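Local coordinates for putative alpha-L-fucosidase (Bacteroides thetaiotaomicron, PDB 3EYP), which probably acts as an alpha-L-fucosidase, a glycoside hydrolase family 29 enzyme that cleaves terminal L-fucose from glycans, at residues I258-S261 against E267-S270; F296-D299 against L303-S306. One frame throughout, in Å; residues are numbered along the deposited sequence.

Contact 1: I258-S261 against E267-S270; sequences IRPS and EEDS
Two groups grip Glu268 OE1: the backbone N-H of Ser261, at 3.1 Å from OE1, and water 1, which donates to it. Both segments belong to one loop of the TIM-barrel domain, between strand 253-257 and helix 275-283, and the glutamate reaches back across that loop from a 3-10 turn. Its other oxygen, OE2, takes the short bond of the contact, 2.6 Å to Ser261 OG, through its syn lone pair. Ser261 N approaches OE1 on the syn side as well, though 28° out of the carboxylate plane; backbone and hydroxyl of one serine thus each hold one oxygen. The glutamate gets there because its chain runs straight out beyond CG (chi2 -180°). Pro260 meets it from the opposite direction, its CD resting 3.4 Å from Glu268 OE1, while Arg259 CB lies against the same oxygen.

A second attachment joins Arg259 to Asp269. The two side chains run side by side, and Arg259 NH2 makes a salt bridge of 2.8 Å to Asp269 OD1; NH1 adds a weak bond to that oxygen. Asp269 OD1 sits near the guanidinium plane and is approached on its anti side, and the carboxylate stands almost upright to the guanidinium, 88° between planes. One carboxylate oxygen therefore serves both nitrogens, instead of the two oxygens pairing with them. Arg259 NE has its own salt bridge to Asp308, a second carboxylate partner that ties this loop to helix 306-323, which follows the neighbouring barrel strand. Over one face of the guanidinium lies the carbonyl oxygen of Glu268. Water 1 connects the two attachments, accepting from Arg259 NH1 at 3.3 Å and lying 2.7 Å from Glu268 OE1.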
ATOM      1  N   ILE A 258      11.852  -5.664   1.881  1.00 38.85           N
ATOM      2  CA  ILE A 258      12.314  -5.943   3.248  1.00 39.33           C
ATOM      3  C   ILE A 258      13.853  -6.131   3.294  1.00 39.44           C
ATOM      4  O   ILE A 258      14.460  -6.143   4.353  1.00 39.28           O
ATOM      5  CB  ILE A 258      11.607  -7.188   3.844  1.00 39.59           C
ATOM      6  CG1 ILE A 258      11.566  -7.141   5.380  1.00 38.73           C
ATOM      7  CG2 ILE A 258      12.257  -8.553   3.349  1.00 36.25           C
ATOM      8  CD1 ILE A 258      10.483  -8.154   5.896  1.00 36.70           C
ATOM      9  N   ARG A 259      14.451  -6.251   2.114  1.00 40.59           N
ATOM     10  CA  ARG A 259      15.908  -6.387   1.946  1.00 39.88           C
ATOM     11  C   ARG A 259      16.470  -5.273   1.045  1.00 41.06           C
ATOM     12  O   ARG A 259      15.707  -4.495   0.532  1.00 39.13           O
ATOM     13  CB  ARG A 259      16.253  -7.739   1.317  1.00 41.37           C
ATOM     14  CG  ARG A 259      15.962  -8.930   2.217  1.00 41.48           C
ATOM     15  CD  ARG A 259      15.698 -10.254   1.431  1.00 41.30           C
ATOM     16  NE  ARG A 259      15.680 -11.353   2.364  1.00 41.15           N
ATOM     17  CZ  ARG A 259      16.682 -12.202   2.541  1.00 43.87           C
ATOM     18  NH1 ARG A 259      17.771 -12.093   1.799  1.00 41.87           N
ATOM     19  NH2 ARG A 259      16.592 -13.141   3.483  1.00 41.45           N
ATOM     20  N   PRO A 260      17.799  -5.201   0.881  1.00 40.33           N
ATOM     21  CA  PRO A 260      18.355  -4.176  -0.006  1.00 41.06           C
ATOM     22  C   PRO A 260      17.934  -4.395  -1.464  1.00 41.45           C
ATOM     23  O   PRO A 260      17.677  -3.417  -2.194  1.00 39.10           O
ATOM     24  CB  PRO A 260      19.867  -4.321   0.174  1.00 41.14           C
ATOM     25  CG  PRO A 260      20.029  -4.843   1.621  1.00 42.32           C
ATOM     26  CD  PRO A 260      18.843  -5.814   1.739  1.00 41.62           C
ATOM     27  N   SER A 261      17.736  -5.660  -1.831  1.00 39.62           N
ATOM     28  CA  SER A 261      17.352  -6.003  -3.212  1.00 39.46           C
ATOM     29  C   SER A 261      15.936  -6.549  -3.267  1.00 38.24           C
ATOM     30  O   SER A 261      15.381  -6.936  -2.260  1.00 38.68           O
ATOM     31  CB  SER A 261      18.291  -7.068  -3.840  1.00 39.80           C
ATOM     32  OG  SER A 261      19.691  -6.749  -3.886  1.00 41.99           O
ATOM     33  N   GLU A 267      23.277 -13.599   0.653  1.00 43.73           N
ATOM     34  CA  GLU A 267      24.173 -12.651   1.314  1.00 45.02           C
ATOM     35  C   GLU A 267      23.406 -11.522   1.983  1.00 44.72           C
ATOM     36  O   GLU A 267      23.944 -10.779   2.784  1.00 45.23           O
ATOM     37  CB  GLU A 267      25.179 -12.064   0.320  1.00 46.04           C
ATOM     38  CG  GLU A 267      26.158 -13.115  -0.248  1.00 50.10           C
ATOM     39  CD  GLU A 267      25.653 -13.834  -1.514  1.00 53.72           C
ATOM     40  OE1 GLU A 267      24.466 -13.683  -1.868  1.00 50.75           O
ATOM     41  OE2 GLU A 267      26.476 -14.539  -2.153  1.00 59.83           O
ATOM     42  N   GLU A 268      22.137 -11.404   1.678  1.00 43.02           N
ATOM     43  CA  GLU A 268      21.371 -10.335   2.284  1.00 43.28           C
ATOM     44  C   GLU A 268      20.565 -10.838   3.460  1.00 42.09           C
ATOM     45  O   GLU A 268      19.760 -10.120   4.019  1.00 40.59           O
ATOM     46  CB  GLU A 268      20.500  -9.625   1.264  1.00 43.26           C
ATOM     47  CG  GLU A 268      21.279  -8.810   0.211  1.00 43.97           C
ATOM     48  CD  GLU A 268      20.385  -8.115  -0.788  1.00 45.17           C
ATOM     49  OE1 GLU A 268      19.143  -8.209  -0.677  1.00 43.90           O
ATOM     50  OE2 GLU A 268      20.915  -7.474  -1.721  1.00 48.50           O
ATOM     51  N   ASP A 269      20.776 -12.103   3.807  1.00 43.10           N
ATOM     52  CA  ASP A 269      20.052 -12.680   4.967  1.00 42.79           C
ATOM     53  C   ASP A 269      20.404 -11.844   6.172  1.00 43.28           C
ATOM     54  O   ASP A 269      19.583 -11.627   7.024  1.00 45.95           O
ATOM     55  CB  ASP A 269      20.404 -14.135   5.270  1.00 42.76           C
ATOM     56  CG  ASP A 269      19.758 -15.114   4.313  1.00 43.97           C
ATOM     57  OD1 ASP A 269      18.920 -14.731   3.438  1.00 43.84           O
ATOM     58  OD2 ASP A 269      20.126 -16.302   4.419  1.00 44.87           O
ATOM     59  N   SER A 270      21.613 -11.318   6.221  1.00 43.16           N
ATOM     60  CA  SER A 270      22.030 -10.566   7.422  1.00 44.46           C
ATOM     61  C   SER A 270      21.684  -9.087   7.303  1.00 44.69           C
ATOM     62  O   SER A 270      22.137  -8.293   8.119  1.00 45.58           O
ATOM     63  CB  SER A 270      23.538 -10.635   7.607  1.00 44.05           C
ATOM     64  OG  SER A 270      24.162 -10.299   6.330  1.00 49.12           O
TER
HETATM   65  O   HOH W   1      17.886 -10.510  -1.075  1.00 37.40           O

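Contact 2: F296-D299 against L303-S306; sequences FPPD and LIHS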
ATOM      1  N   PHE A 296       8.804  -9.624   0.136  1.00 40.05           N
ATOM      2  CA  PHE A 296       9.502 -10.796   0.689  1.00 39.36           C
ATOM      3  C   PHE A 296       9.940 -11.675  -0.494  1.00 40.04           C
ATOM      4  O   PHE A 296       9.073 -12.272  -1.157  1.00 39.36           O
ATOM      5  CB  PHE A 296       8.548 -11.672   1.525  1.00 39.04           C
ATOM      6  CG  PHE A 296       7.872 -10.957   2.677  1.00 35.60           C
ATOM      7  CD1 PHE A 296       8.328 -11.119   3.956  1.00 40.14           C
ATOM      8  CD2 PHE A 296       6.798 -10.116   2.451  1.00 38.39           C
ATOM      9  CE1 PHE A 296       7.726 -10.498   5.038  1.00 41.47           C
ATOM     10  CE2 PHE A 296       6.193  -9.456   3.514  1.00 37.46           C
ATOM     11  CZ  PHE A 296       6.656  -9.651   4.825  1.00 39.61           C
ATOM     12  N   PRO A 297      11.269 -11.743  -0.802  1.00 39.42           N
ATOM     13  CA  PRO A 297      11.712 -12.593  -1.923  1.00 39.08           C
ATOM     14  C   PRO A 297      12.005 -14.056  -1.520  1.00 38.67           C
ATOM     15  O   PRO A 297      12.838 -14.309  -0.654  1.00 38.89           O
ATOM     16  CB  PRO A 297      12.997 -11.866  -2.409  1.00 37.62           C
ATOM     17  CG  PRO A 297      13.582 -11.333  -1.153  1.00 38.93           C
ATOM     18  CD  PRO A 297      12.349 -10.830  -0.382  1.00 40.04           C
ATOM     19  N   PRO A 298      11.238 -15.020  -2.065  1.00 38.54           N
ATOM     20  CA  PRO A 298      11.528 -16.428  -1.778  1.00 38.63           C
ATOM     21  C   PRO A 298      12.914 -16.826  -2.287  1.00 38.46           C
ATOM     22  O   PRO A 298      13.430 -16.305  -3.280  1.00 37.65           O
ATOM     23  CB  PRO A 298      10.449 -17.161  -2.536  1.00 37.96           C
ATOM     24  CG  PRO A 298       9.344 -16.092  -2.785  1.00 38.11           C
ATOM     25  CD  PRO A 298      10.118 -14.877  -2.985  1.00 38.74           C
ATOM     26  N   ASP A 299      13.481 -17.780  -1.590  1.00 39.27           N
ATOM     27  CA  ASP A 299      14.778 -18.308  -1.920  1.00 39.91           C
ATOM     28  C   ASP A 299      14.751 -19.423  -2.960  1.00 39.33           C
ATOM     29  O   ASP A 299      13.758 -19.714  -3.581  1.00 39.80           O
ATOM     30  CB  ASP A 299      15.533 -18.711  -0.641  1.00 40.90           C
ATOM     31  CG  ASP A 299      15.100 -20.021  -0.090  1.00 42.21           C
ATOM     32  OD1 ASP A 299      14.008 -20.476  -0.525  1.00 39.71           O
ATOM     33  OD2 ASP A 299      15.894 -20.603   0.718  1.00 43.11           O
ATOM     34  N   LEU A 303      11.121 -20.698  -0.541  1.00 37.99           N
ATOM     35  CA  LEU A 303      10.681 -20.320   0.830  1.00 39.24           C
ATOM     36  C   LEU A 303      11.050 -18.934   1.256  1.00 39.54           C
ATOM     37  O   LEU A 303      12.073 -18.394   0.833  1.00 39.30           O
ATOM     38  CB  LEU A 303      11.264 -21.251   1.891  1.00 39.07           C
ATOM     39  CG  LEU A 303      10.951 -22.765   1.737  1.00 38.61           C
ATOM     40  CD1 LEU A 303      12.047 -23.494   2.553  1.00 42.42           C
ATOM     41  CD2 LEU A 303       9.537 -23.149   2.140  1.00 41.22           C
ATOM     42  N   ILE A 304      10.186 -18.357   2.104  1.00 40.25           N
ATOM     43  CA  ILE A 304      10.472 -17.042   2.684  1.00 40.44           C
ATOM     44  C   ILE A 304      11.426 -17.292   3.814  1.00 41.40           C
ATOM     45  O   ILE A 304      11.226 -18.212   4.605  1.00 42.12           O
ATOM     46  CB  ILE A 304       9.212 -16.287   3.212  1.00 41.26           C
ATOM     47  CG1 ILE A 304       8.147 -16.186   2.164  1.00 39.16           C
ATOM     48  CG2 ILE A 304       9.596 -14.847   3.660  1.00 41.77           C
ATOM     49  CD1 ILE A 304       8.529 -15.671   0.856  1.00 39.31           C
ATOM     50  N   HIS A 305      12.497 -16.496   3.859  1.00 40.99           N
ATOM     51  CA  HIS A 305      13.500 -16.580   4.921  1.00 41.59           C
ATOM     52  C   HIS A 305      12.913 -16.245   6.304  1.00 40.74           C
ATOM     53  O   HIS A 305      12.040 -15.360   6.514  1.00 40.00           O
ATOM     54  CB  HIS A 305      14.750 -15.715   4.600  1.00 42.27           C
ATOM     55  CG  HIS A 305      15.894 -15.902   5.541  1.00 44.77           C
ATOM     56  ND1 HIS A 305      16.555 -17.111   5.680  1.00 44.61           N
ATOM     57  CD2 HIS A 305      16.535 -15.024   6.343  1.00 42.80           C
ATOM     58  CE1 HIS A 305      17.509 -16.972   6.586  1.00 43.05           C
ATOM     59  NE2 HIS A 305      17.532 -15.711   6.985  1.00 43.31           N
ATOM     60  N   SER A 306      13.463 -16.935   7.261  1.00 39.22           N
ATOM     61  CA  SER A 306      13.071 -16.757   8.666  1.00 39.35           C
ATOM     62  C   SER A 306      13.143 -15.350   9.188  1.00 39.84           C
ATOM     63  O   SER A 306      12.252 -14.849   9.857  1.00 40.21           O
ATOM     64  CB  SER A 306      13.873 -17.689   9.589  1.00 38.61           C
ATOM     65  OG  SER A 306      15.291 -17.584   9.508  1.00 40.36           O
TER
HETATM   66  O   HOH W   2      12.828 -14.230   1.975  1.00 41.67           O
HETATM   67  O   HOH W   3      16.772 -18.647   2.931  1.00 49.88           O
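Asp299 and Leu303 hold the two segments together with a pair of direct hydrogen bonds. The backbone N-H of Asp299 gives a 2.9 Å bond to Leu303 O, and Leu303 N returns one of 2.9 Å to Asp299 OD1, met nearly along its C-O axis. The carboxylate can fold back to that amide because CG stands between the backbone N and the carbonyl carbon (chi1 79°). Its other oxygen, OD2, forms a salt bridge with Arg301 in the intervening turn. Leu303 O also receives a CA-H...O contact from Pro298, with CA 3.3 Å away.

Water carries two further links, both to His305. Water 2 donates to Pro297 O and accepts from the His305 amide, 3.0 Å from that nitrogen. Water 3 lies between Asp299 OD2 and His305 ND1.

The apolar part centres on Ile304, whose two branches take different neighbours. CG2 touches Phe296 CD1 at 3.9 Å, an oblique approach to the ring. CD1 reaches Pro298 CG at 3.8 Å, with the proline and isoleucine side chains lying alongside each other. Trp59 of helix 56-65 packs on both Pro298 and Ile304, and Phe26 of strand 22-26 touches Phe296 and Ile304.

Taken together, this is a beta-to-alpha loop of a TIM barrel, closed on itself by the Asp299-Leu303 bonds: it leaves strand 291-295, turns back, and delivers His305 as the N-cap of helix 306-323.

How the contacts relate
Contacts 1 and 2 lie about 10 Å apart, centre to centre, in consecutive loops that follow the neighbouring parallel strands 253-257 and 291-295. Both are therefore at the C-terminal end of the barrel strands, the end where TIM-barrel enzymes carry their active sites. Arg259 and His305 bring them together: Arg259 NH2 packs 3.4 Å from His305 CB, and Arg259 CD lies 3.5 Å from Pro297 CG. Asp269 OD2 approaches His305 CE1 at 3.5 Å. Ile258 CD1 also touches Phe296 CE1 at 3.7 Å, an apolar contact between the two loops.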